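1,4-dihydroxy-6-naphtoate synthase (Archaeoglobus fulgidus, PDB 1ZBM) probably converts cyclic dehypoxanthine futalosine into 1,4-dihydroxy-6-naphthoate, with release of dihydroxyacetone, during menaquinone biosynthesis. Local coordinates at residues I47-L50 with N51-F55; F133-I136 with I137-L141; Q155-Y158 with A159-L163; R233-R236 with F237-Y241. All coordinates share one frame; numbering follows the deposited sequence.

Interaction 1: residues I47-L50 with N51-F55; sequences IETL and NRKAF
The side chains of E48 and N51 meet within one turn of helix 47-53. N51 ND2 gives E48 OE1 a nearly straight hydrogen bond of 3.1 Å, with 168° at the hydrogen. The acceptor lies close to the plane of the N51 amide, which stands almost perpendicular to the carboxylate and meets OE1 on its syn side, but 31° out of the carboxylate plane. E48 gets there by curling, a bend at chi2 bringing the carboxylate round to N51. The other oxygen, E48 OE2, makes a long salt bridge of 3.9 Å to R52 NE, an attraction of charges only because no N-H points at it; OE2 also accepts the backbone N-H of Y112. At the far end of the N51 amide, OD1 accepts the backbone N-H of S65, so both ends are engaged and the flip of the group is fixed. A leucine here would probably leave E48 OE1 and the S65 amide each without this partner. I47 CG1 rests 4.0 Å from N51 ND2, while T49 CG2 and K53 CD run side by side at 4.2 Å. The helix joins strand 39-44 to strand 61-65, two parallel strands with 11-16 between them in the sheet, and I47, L50, N51 and A54 all set their side chains against strand 61-65.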
loop_
_atom_site.group_PDB
_atom_site.type_symbol
_atom_site.label_atom_id
_atom_site.label_comp_id
_atom_site.label_asym_id
_atom_site.label_seq_id
_atom_site.Cartn_x
_atom_site.Cartn_y
_atom_site.Cartn_z
ATOM N N ILE A 47 7.178 -3.151 -1.593
ATOM C CA ILE A 47 6.217 -2.512 -2.494
ATOM C C ILE A 47 6.869 -1.747 -3.657
ATOM O O ILE A 47 6.374 -1.785 -4.786
ATOM C CB ILE A 47 5.284 -1.550 -1.698
ATOM C CG1 ILE A 47 4.202 -1.001 -2.605
ATOM C CG2 ILE A 47 6.090 -0.423 -1.084
ATOM C CD1 ILE A 47 3.234 -2.067 -3.086
ATOM N N GLU A 48 7.980 -1.061 -3.405
ATOM C CA GLU A 48 8.604 -0.329 -4.497
ATOM C C GLU A 48 9.213 -1.326 -5.484
ATOM O O GLU A 48 9.208 -1.087 -6.688
ATOM C CB GLU A 48 9.657 0.647 -3.968
ATOM C CG GLU A 48 10.200 1.616 -5.025
ATOM C CD GLU A 48 9.115 2.402 -5.761
ATOM O OE1 GLU A 48 7.919 2.299 -5.397
ATOM O OE2 GLU A 48 9.463 3.139 -6.713
ATOM N N THR A 49 9.713 -2.451 -4.975
ATOM C CA THR A 49 10.292 -3.485 -5.839
ATOM C C THR A 49 9.210 -4.044 -6.774
ATOM O O THR A 49 9.467 -4.305 -7.956
ATOM C CB THR A 49 10.886 -4.647 -5.006
ATOM O OG1 THR A 49 11.960 -4.154 -4.193
ATOM C CG2 THR A 49 11.415 -5.762 -5.918
ATOM N N LEU A 50 7.999 -4.220 -6.243
ATOM C CA LEU A 50 6.883 -4.731 -7.038
ATOM C C LEU A 50 6.368 -3.680 -8.035
ATOM O O LEU A 50 5.944 -4.020 -9.138
ATOM C CB LEU A 50 5.728 -5.202 -6.130
ATOM C CG LEU A 50 6.015 -6.290 -5.088
ATOM C CD1 LEU A 50 4.702 -6.811 -4.482
ATOM C CD2 LEU A 50 6.765 -7.435 -5.751
ATOM N N ASN A 51 6.399 -2.410 -7.650
ATOM C CA ASN A 51 5.942 -1.355 -8.550
ATOM C C ASN A 51 6.851 -1.325 -9.767
ATOM O O ASN A 51 6.385 -1.127 -10.876
ATOM C CB ASN A 51 5.974 0.018 -7.874
ATOM C CG ASN A 51 4.864 0.197 -6.864
ATOM O OD1 ASN A 51 3.808 -0.428 -6.972
ATOM N ND2 ASN A 51 5.083 1.073 -5.887
ATOM N N ARG A 52 8.147 -1.520 -9.554
ATOM C CA ARG A 52 9.098 -1.511 -10.651
ATOM C C ARG A 52 9.047 -2.787 -11.483
ATOM O O ARG A 52 8.985 -2.723 -12.705
ATOM C CB ARG A 52 10.510 -1.259 -10.110
ATOM C CG ARG A 52 10.736 0.191 -9.675
ATOM C CD ARG A 52 12.108 0.409 -9.058
ATOM N NE ARG A 52 12.400 1.844 -8.868
ATOM C CZ ARG A 52 12.768 2.675 -9.845
ATOM N NH1 ARG A 52 12.895 2.224 -11.086
ATOM N NH2 ARG A 52 13.008 3.951 -9.585
ATOM N N LYS A 53 9.053 -3.947 -10.834
ATOM C CA LYS A 53 9.002 -5.211 -11.567
ATOM C C LYS A 53 7.705 -5.349 -12.356
ATOM O O LYS A 53 7.626 -6.131 -13.300
ATOM C CB LYS A 53 9.136 -6.396 -10.615
ATOM C CG LYS A 53 10.524 -6.587 -10.055
ATOM C CD LYS A 53 10.610 -7.936 -9.388
ATOM C CE LYS A 53 12.047 -8.371 -9.200
ATOM N NZ LYS A 53 12.089 -9.755 -8.637
ATOM N N ALA A 54 6.694 -4.577 -11.967
ATOM C CA ALA A 54 5.397 -4.608 -12.635
ATOM C C ALA A 54 5.472 -4.035 -14.049
ATOM O O ALA A 54 4.554 -4.218 -14.855
ATOM C CB ALA A 54 4.366 -3.834 -11.807
ATOM N N PHE A 55 6.556 -3.321 -14.340
ATOM C CA PHE A 55 6.754 -2.721 -15.659
ATOM C C PHE A 55 7.150 -3.774 -16.684
ATOM O O PHE A 55 7.233 -3.486 -17.871
ATOM C CB PHE A 55 7.832 -1.640 -15.583
ATOM C CG PHE A 55 7.340 -0.343 -15.024
ATOM C CD1 PHE A 55 6.682 0.580 -15.840
ATOM C CD2 PHE A 55 7.493 -0.059 -13.670
ATOM C CE1 PHE A 55 6.175 1.763 -15.306
ATOM C CE2 PHE A 55 6.991 1.117 -13.125
ATOM C CZ PHE A 55 6.334 2.034 -13.940
#

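Interaction 2: residues F133-I136 with I137-L141; sequences FDRI and IQAVL
The start of helix 136-141 is built here, with R135 in the N-cap position and its carbonyl O taking the N-H of A139 at 3.1 Å. One residue further on, V140 N bonds to I136 O at 3.2 Å, and the first helical turn is closed. The R135 side chain leaves with CG anti to the backbone N (chi1 -155°) and runs extended to NE, which brings the guanidinium beside Q138 and A139. Q138 OE1 sits over one face of that group, offset toward its rim and 3.6 Å from R135 NH1, with the amide and guanidinium planes 47° apart. The A139 methyl CB comes instead to the guanidinium edge, 4.1 Å from R135 NH2. The main partner of this charge is E144, which forms a salt bridge with NH2. I136 and I137 touch L150 of strand 147-150, and V140 touches L163. The F133 ring meets that of H152, the predicted proton acceptor, edge to face, placing the approach to this helix beside the probable active site. The N-H of I137, in the first turn, is satisfied by a water that it meets at 2.9 Å, and the same water donates to F133 O at 2.8 Å, bridging the loop and the helix.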
loop_
_atom_site.group_PDB
_atom_site.type_symbol
_atom_site.label_atom_id
_atom_site.label_comp_id
_atom_site.label_asym_id
_atom_site.label_seq_id
_atom_site.Cartn_x
_atom_site.Cartn_y
_atom_site.Cartn_z
ATOM N N PHE A 133 12.560 2.250 2.748
ATOM C CA PHE A 133 11.710 2.625 3.873
ATOM C C PHE A 133 12.359 2.389 5.237
ATOM O O PHE A 133 12.244 3.218 6.141
ATOM C CB PHE A 133 10.360 1.885 3.816
ATOM C CG PHE A 133 10.367 0.551 4.513
ATOM C CD1 PHE A 133 10.993 -0.545 3.934
ATOM C CD2 PHE A 133 9.804 0.412 5.783
ATOM C CE1 PHE A 133 11.064 -1.760 4.605
ATOM C CE2 PHE A 133 9.868 -0.800 6.466
ATOM C CZ PHE A 133 10.502 -1.888 5.874
ATOM N N ASP A 134 13.048 1.262 5.369
ATOM C CA ASP A 134 13.702 0.888 6.614
ATOM C C ASP A 134 14.869 1.797 7.014
ATOM O O ASP A 134 15.736 1.395 7.792
ATOM C CB ASP A 134 14.187 -0.560 6.524
ATOM C CG ASP A 134 15.078 -0.794 5.331
ATOM O OD1 ASP A 134 16.110 -0.106 5.217
ATOM O OD2 ASP A 134 14.747 -1.660 4.494
ATOM N N ARG A 135 14.909 3.015 6.490
ATOM C CA ARG A 135 15.981 3.916 6.868
ATOM C C ARG A 135 15.508 5.348 7.001
ATOM O O ARG A 135 16.264 6.229 7.398
ATOM C CB ARG A 135 17.136 3.844 5.874
ATOM C CG ARG A 135 18.426 4.257 6.517
ATOM C CD ARG A 135 19.616 4.020 5.628
ATOM N NE ARG A 135 20.867 4.377 6.295
ATOM C CZ ARG A 135 21.111 5.551 6.879
ATOM N NH1 ARG A 135 22.294 5.779 7.453
ATOM N NH2 ARG A 135 20.180 6.497 6.893
ATOM N N ILE A 136 14.237 5.568 6.691
ATOM C CA ILE A 136 13.649 6.900 6.768
ATOM C C ILE A 136 13.699 7.485 8.176
ATOM O O ILE A 136 14.136 8.615 8.360
ATOM C CB ILE A 136 12.181 6.891 6.348
ATOM C CG1 ILE A 136 12.021 6.166 5.010
ATOM C CG2 ILE A 136 11.663 8.313 6.294
ATOM C CD1 ILE A 136 12.639 6.848 3.830
ATOM N N ILE A 137 13.238 6.718 9.162
ATOM C CA ILE A 137 13.207 7.199 10.531
ATOM C C ILE A 137 14.581 7.577 11.042
ATOM O O ILE A 137 14.767 8.653 11.613
ATOM C CB ILE A 137 12.598 6.163 11.484
ATOM C CG1 ILE A 137 11.137 5.921 11.118
ATOM C CG2 ILE A 137 12.679 6.672 12.926
ATOM C CD1 ILE A 137 10.238 7.101 11.412
ATOM N N GLN A 138 15.547 6.692 10.848
ATOM C CA GLN A 138 16.899 6.970 11.300
ATOM C C GLN A 138 17.411 8.273 10.655
ATOM O O GLN A 138 17.887 9.166 11.354
ATOM C CB GLN A 138 17.821 5.790 10.956
ATOM C CG GLN A 138 19.203 5.870 11.589
ATOM C CD GLN A 138 20.081 4.676 11.246
ATOM O OE1 GLN A 138 21.229 4.839 10.809
ATOM N NE2 GLN A 138 19.551 3.467 11.443
ATOM N N ALA A 139 17.278 8.397 9.334
ATOM C CA ALA A 139 17.751 9.588 8.627
ATOM C C ALA A 139 17.187 10.897 9.175
ATOM O O ALA A 139 17.863 11.928 9.171
ATOM C CB ALA A 139 17.435 9.478 7.131
ATOM N N VAL A 140 15.947 10.863 9.634
ATOM C CA VAL A 140 15.334 12.063 10.167
ATOM C C VAL A 140 15.883 12.423 11.539
ATOM O O VAL A 140 16.290 13.570 11.787
ATOM C CB VAL A 140 13.824 11.902 10.247
ATOM C CG1 VAL A 140 13.199 13.150 10.840
ATOM C CG2 VAL A 140 13.284 11.640 8.851
ATOM N N LEU A 141 15.904 11.433 12.424
ATOM C CA LEU A 141 16.414 11.613 13.779
ATOM C C LEU A 141 17.868 12.062 13.759
ATOM O O LEU A 141 18.277 12.878 14.578
ATOM C CB LEU A 141 16.293 10.301 14.569
ATOM C CG LEU A 141 14.891 9.821 15.008
ATOM C CD1 LEU A 141 14.983 8.433 15.661
ATOM C CD2 LEU A 141 14.310 10.819 15.990
HETATM O O HOH W 1 12.397 3.952 8.825
#

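Interaction 3: residues Q155-Y158 with A159-L163; sequences QITY and ADYGL
T157 and D160 cross at about a right angle, and the hydroxyl of one meets the carboxylate of the other. T157 OG1 donates to D160 OD2 at 2.7 Å, arriving from above the carboxylate plane, 42° out of it. A first torsion of -170° turns the hydroxyl, rather than the methyl, to the D160 side. D160 N returns to T157 O at 2.9 Å, so side chain and backbone of the pair are tied together. D160 OD2 has two partners, the T157 hydroxyl and, in a salt bridge, R233 of helix 231-241. With valine in place of T157, OD2 would lose the hydroxyl, and the carboxylate is likely to be freer to turn away from R233. The methyl CG2 of T157, on the other branch, touches Y161 CE2 at 4.0 Å, while the Y161 ring puts its edge to Y158 O. The Y158 ring, too, meets its neighbour edge-on: CD1 of Y158 lies 3.3 Å from L163 O, which sits in the ring plane. The turn ends in a Schellman motif, with G162 N bonded to A159 O at 3.0 Å, L163 N weakly to Y158 O at 3.4 Å, and G162 at positive phi. The flanking apolar pair of the motif is Y158 and L163, whose CB atoms are 4.5 Å apart. The loop links strands 147-150 and 164-168; Y161 and L163 pack on helix 136-141, and I156 on helix 231-241.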
loop_
_atom_site.group_PDB
_atom_site.type_symbol
_atom_site.label_atom_id
_atom_site.label_comp_id
_atom_site.label_asym_id
_atom_site.label_seq_id
_atom_site.Cartn_x
_atom_site.Cartn_y
_atom_site.Cartn_z
ATOM N N GLN A 155 3.448 5.762 10.260
ATOM C CA GLN A 155 2.337 6.705 10.364
ATOM C C GLN A 155 1.601 6.672 11.707
ATOM O O GLN A 155 0.909 7.629 12.050
ATOM C CB GLN A 155 1.341 6.491 9.206
ATOM C CG GLN A 155 0.842 5.055 9.035
ATOM C CD GLN A 155 -0.139 4.872 7.867
ATOM O OE1 GLN A 155 -1.312 5.237 7.956
ATOM N NE2 GLN A 155 0.351 4.304 6.767
ATOM N N ILE A 156 1.736 5.587 12.465
ATOM C CA ILE A 156 1.078 5.508 13.771
ATOM C C ILE A 156 2.058 5.245 14.905
ATOM O O ILE A 156 1.638 4.902 16.010
ATOM C CB ILE A 156 0.017 4.380 13.842
ATOM C CG1 ILE A 156 0.715 3.015 13.769
ATOM C CG2 ILE A 156 -1.028 4.568 12.732
ATOM C CD1 ILE A 156 -0.219 1.838 13.949
ATOM N N THR A 157 3.351 5.393 14.630
ATOM C CA THR A 157 4.374 5.158 15.638
ATOM C C THR A 157 5.427 6.259 15.742
ATOM O O THR A 157 6.215 6.278 16.691
ATOM C CB THR A 157 5.125 3.845 15.374
ATOM O OG1 THR A 157 5.950 3.533 16.505
ATOM C CG2 THR A 157 6.016 3.969 14.148
ATOM N N TYR A 158 5.436 7.178 14.781
ATOM C CA TYR A 158 6.420 8.254 14.767
ATOM C C TYR A 158 6.553 9.005 16.092
ATOM O O TYR A 158 7.646 9.452 16.452
ATOM C CB TYR A 158 6.116 9.226 13.608
ATOM C CG TYR A 158 4.837 10.023 13.759
ATOM C CD1 TYR A 158 4.753 11.067 14.669
ATOM C CD2 TYR A 158 3.704 9.722 13.005
ATOM C CE1 TYR A 158 3.579 11.794 14.829
ATOM C CE2 TYR A 158 2.514 10.448 13.160
ATOM C CZ TYR A 158 2.467 11.481 14.079
ATOM O OH TYR A 158 1.304 12.194 14.274
ATOM N N ALA A 159 5.453 9.133 16.827
ATOM C CA ALA A 159 5.479 9.836 18.114
ATOM C C ALA A 159 6.413 9.188 19.146
ATOM O O ALA A 159 6.913 9.870 20.042
ATOM C CB ALA A 159 4.056 9.934 18.686
ATOM N N ASP A 160 6.649 7.883 19.015
ATOM C CA ASP A 160 7.530 7.173 19.947
ATOM C C ASP A 160 8.984 7.635 19.818
ATOM O O ASP A 160 9.794 7.402 20.716
ATOM C CB ASP A 160 7.509 5.655 19.712
ATOM C CG ASP A 160 6.118 5.050 19.797
ATOM O OD1 ASP A 160 5.251 5.590 20.516
ATOM O OD2 ASP A 160 5.904 4.007 19.150
ATOM N N TYR A 161 9.312 8.271 18.697
ATOM C CA TYR A 161 10.672 8.741 18.447
ATOM C C TYR A 161 10.748 10.236 18.685
ATOM O O TYR A 161 11.712 10.886 18.287
ATOM C CB TYR A 161 11.069 8.455 17.002
ATOM C CG TYR A 161 10.835 7.032 16.580
ATOM C CD1 TYR A 161 11.697 6.017 16.979
ATOM C CD2 TYR A 161 9.754 6.701 15.769
ATOM C CE1 TYR A 161 11.492 4.708 16.577
ATOM C CE2 TYR A 161 9.534 5.396 15.361
ATOM C CZ TYR A 161 10.411 4.401 15.765
ATOM O OH TYR A 161 10.227 3.105 15.337
ATOM N N GLY A 162 9.720 10.776 19.327
ATOM C CA GLY A 162 9.689 12.198 19.599
ATOM C C GLY A 162 9.514 13.031 18.340
ATOM O O GLY A 162 9.801 14.226 18.342
ATOM N N LEU A 163 9.050 12.407 17.261
ATOM C CA LEU A 163 8.843 13.117 16.008
ATOM C C LEU A 163 7.385 13.552 15.915
ATOM O O LEU A 163 6.525 13.039 16.638
ATOM C CB LEU A 163 9.186 12.218 14.815
ATOM C CG LEU A 163 10.619 11.691 14.622
ATOM C CD1 LEU A 163 10.616 10.651 13.507
ATOM C CD2 LEU A 163 11.581 12.828 14.297
#

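Interaction 4: residues R233-R236 with F237-Y241; sequences RAKR and FAMMY
M239 N reaches K235 O at 2.8 Å, the shortest of four successive backbone bonds that run along helix 231-241. A238 N to A234 O is almost as short, 2.9 Å, and nearly straight at 172°, and F237 N meets R233 O at 3.0 Å. M240 N makes a weak bond to R236 O. Two of the charged side chains look outward from the turn for their partners: R233 NH2 forms a salt bridge with D160 in the loop before strand 164-168, and K235 NZ is held by both E232 and D216. Among the side chains the contacts are apolar and loose. Selenomethionine M239 bends at both chi2 and chi3, bringing its CE to 4.2 Å from K235 CG, so that the methyl lies against the lysine stem. Selenomethionine M240, bent only at chi3, sets its SE 4.3 Å from R236 CG and 3.7 Å from R236 O. A chi1 of -178° swings the F237 ring off the preceding turn; it lies on D21 and I156, with its side chain about 5 Å from that of H152, the predicted proton acceptor. A234 and A238 present small methyls to I219 and F24. The arrangement is that of an amphipathic helix: alanines and F237 are buried against helices 215-222 and 20-30, while R236 and M239 are exposed.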
loop_
_atom_site.group_PDB
_atom_site.type_symbol
_atom_site.label_atom_id
_atom_site.label_comp_id
_atom_site.label_asym_id
_atom_site.label_seq_id
_atom_site.Cartn_x
_atom_site.Cartn_y
_atom_site.Cartn_z
ATOM N N ARG A 233 -1.177 -2.813 18.636
ATOM C CA ARG A 233 -0.828 -1.797 17.660
ATOM C C ARG A 233 -0.819 -2.403 16.255
ATOM O O ARG A 233 -1.224 -1.760 15.286
ATOM C CB ARG A 233 0.547 -1.225 17.999
ATOM C CG ARG A 233 0.678 0.254 17.741
ATOM C CD ARG A 233 0.811 1.015 19.046
ATOM N NE ARG A 233 1.850 2.035 18.926
ATOM C CZ ARG A 233 2.308 2.763 19.933
ATOM N NH1 ARG A 233 1.819 2.591 21.159
ATOM N NH2 ARG A 233 3.259 3.657 19.710
ATOM N N ALA A 234 -0.358 -3.645 16.150
ATOM C CA ALA A 234 -0.313 -4.325 14.860
ATOM C C ALA A 234 -1.727 -4.630 14.349
ATOM O O ALA A 234 -2.018 -4.457 13.162
ATOM C CB ALA A 234 0.498 -5.608 14.969
ATOM N N LYS A 235 -2.603 -5.084 15.242
ATOM C CA LYS A 235 -3.976 -5.392 14.861
ATOM C C LYS A 235 -4.629 -4.115 14.349
ATOM O O LYS A 235 -5.304 -4.108 13.316
ATOM C CB LYS A 235 -4.769 -5.920 16.062
ATOM C CG LYS A 235 -5.396 -7.293 15.861
ATOM C CD LYS A 235 -6.200 -7.714 17.081
ATOM C CE LYS A 235 -5.327 -7.772 18.325
ATOM N NZ LYS A 235 -6.110 -8.069 19.563
ATOM N N ARG A 236 -4.415 -3.028 15.082
ATOM C CA ARG A 236 -4.971 -1.726 14.726
ATOM C C ARG A 236 -4.500 -1.303 13.332
ATOM O O ARG A 236 -5.299 -0.835 12.524
ATOM C CB ARG A 236 -4.550 -0.688 15.774
ATOM C CG ARG A 236 -4.981 0.747 15.494
ATOM C CD ARG A 236 -4.379 1.683 16.551
ATOM N NE ARG A 236 -4.115 3.026 16.031
ATOM C CZ ARG A 236 -3.245 3.876 16.571
ATOM N NH1 ARG A 236 -3.065 5.076 16.033
ATOM N NH2 ARG A 236 -2.548 3.523 17.645
ATOM N N PHE A 237 -3.209 -1.479 13.054
ATOM C CA PHE A 237 -2.643 -1.113 11.756
ATOM C C PHE A 237 -3.228 -1.959 10.634
ATOM O O PHE A 237 -3.648 -1.441 9.593
ATOM C CB PHE A 237 -1.118 -1.285 11.756
ATOM C CG PHE A 237 -0.461 -0.871 10.463
ATOM C CD1 PHE A 237 -0.410 0.472 10.096
ATOM C CD2 PHE A 237 0.100 -1.823 9.615
ATOM C CE1 PHE A 237 0.186 0.863 8.907
ATOM C CE2 PHE A 237 0.697 -1.445 8.422
ATOM C CZ PHE A 237 0.743 -0.094 8.067
ATOM N N ALA A 238 -3.240 -3.266 10.844
ATOM C CA ALA A 238 -3.771 -4.177 9.845
ATOM C C ALA A 238 -5.246 -3.892 9.590
ATOM O O ALA A 238 -5.679 -3.860 8.443
ATOM C CB ALA A 238 -3.585 -5.620 10.301
HETATM N N MSE A 239 -6.014 -3.684 10.656
HETATM C CA MSE A 239 -7.439 -3.415 10.519
HETATM C C MSE A 239 -7.710 -2.080 9.816
HETATM O O MSE A 239 -8.800 -1.864 9.277
HETATM C CB MSE A 239 -8.114 -3.441 11.893
HETATM C CG MSE A 239 -9.203 -4.501 12.033
HETATM SE SE MSE A 239 -8.778 -5.978 13.242
HETATM C CE MSE A 239 -8.798 -5.000 14.921
HETATM N N MSE A 240 -6.714 -1.197 9.823
HETATM C CA MSE A 240 -6.812 0.112 9.173
HETATM C C MSE A 240 -6.775 -0.014 7.650
HETATM O O MSE A 240 -7.403 0.771 6.942
HETATM C CB MSE A 240 -5.653 1.020 9.607
HETATM C CG MSE A 240 -5.868 1.750 10.935
HETATM SE SE MSE A 240 -4.263 2.602 11.627
HETATM C CE MSE A 240 -4.109 4.126 10.446
ATOM N N TYR A 241 -6.033 -1.003 7.154
ATOM C CA TYR A 241 -5.902 -1.200 5.720
ATOM C C TYR A 241 -6.398 -2.544 5.198
ATOM O O TYR A 241 -6.122 -2.917 4.057
ATOM C CB TYR A 241 -4.446 -0.974 5.313
ATOM C CG TYR A 241 -4.010 0.466 5.473
ATOM C CD1 TYR A 241 -4.551 1.471 4.668
ATOM C CD2 TYR A 241 -3.081 0.832 6.447
ATOM C CE1 TYR A 241 -4.180 2.806 4.835
ATOM C CE2 TYR A 241 -2.706 2.162 6.620
ATOM C CZ TYR A 241 -3.258 3.142 5.812
ATOM O OH TYR A 241 -2.899 4.453 5.993
#

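All four are local contacts in nine-residue stretches, in series along the chain: 1 and 4 lie on helices, 2 covers a helix start and 3 a loop. Interaction 1 packs on strand 61-65 of one sheet, whereas 2 and 3 lie beside the other: helix 136-141 touches strand 147-150, and the 155-163 loop links it to 164-168. Interactions 2 and 3 touch, their centres 12 Å apart. Interaction 4, 16 Å from interaction 3 between centres, joins it through D160-R233 and Q155-Y241. Interactions 1 and 4, with centres 24 Å apart, lie on opposite sides of the chain's centre. The two sheets are consistent with a periplasmic-binding-protein-like fold; H152, the predicted proton acceptor, lies close to I47 and F237.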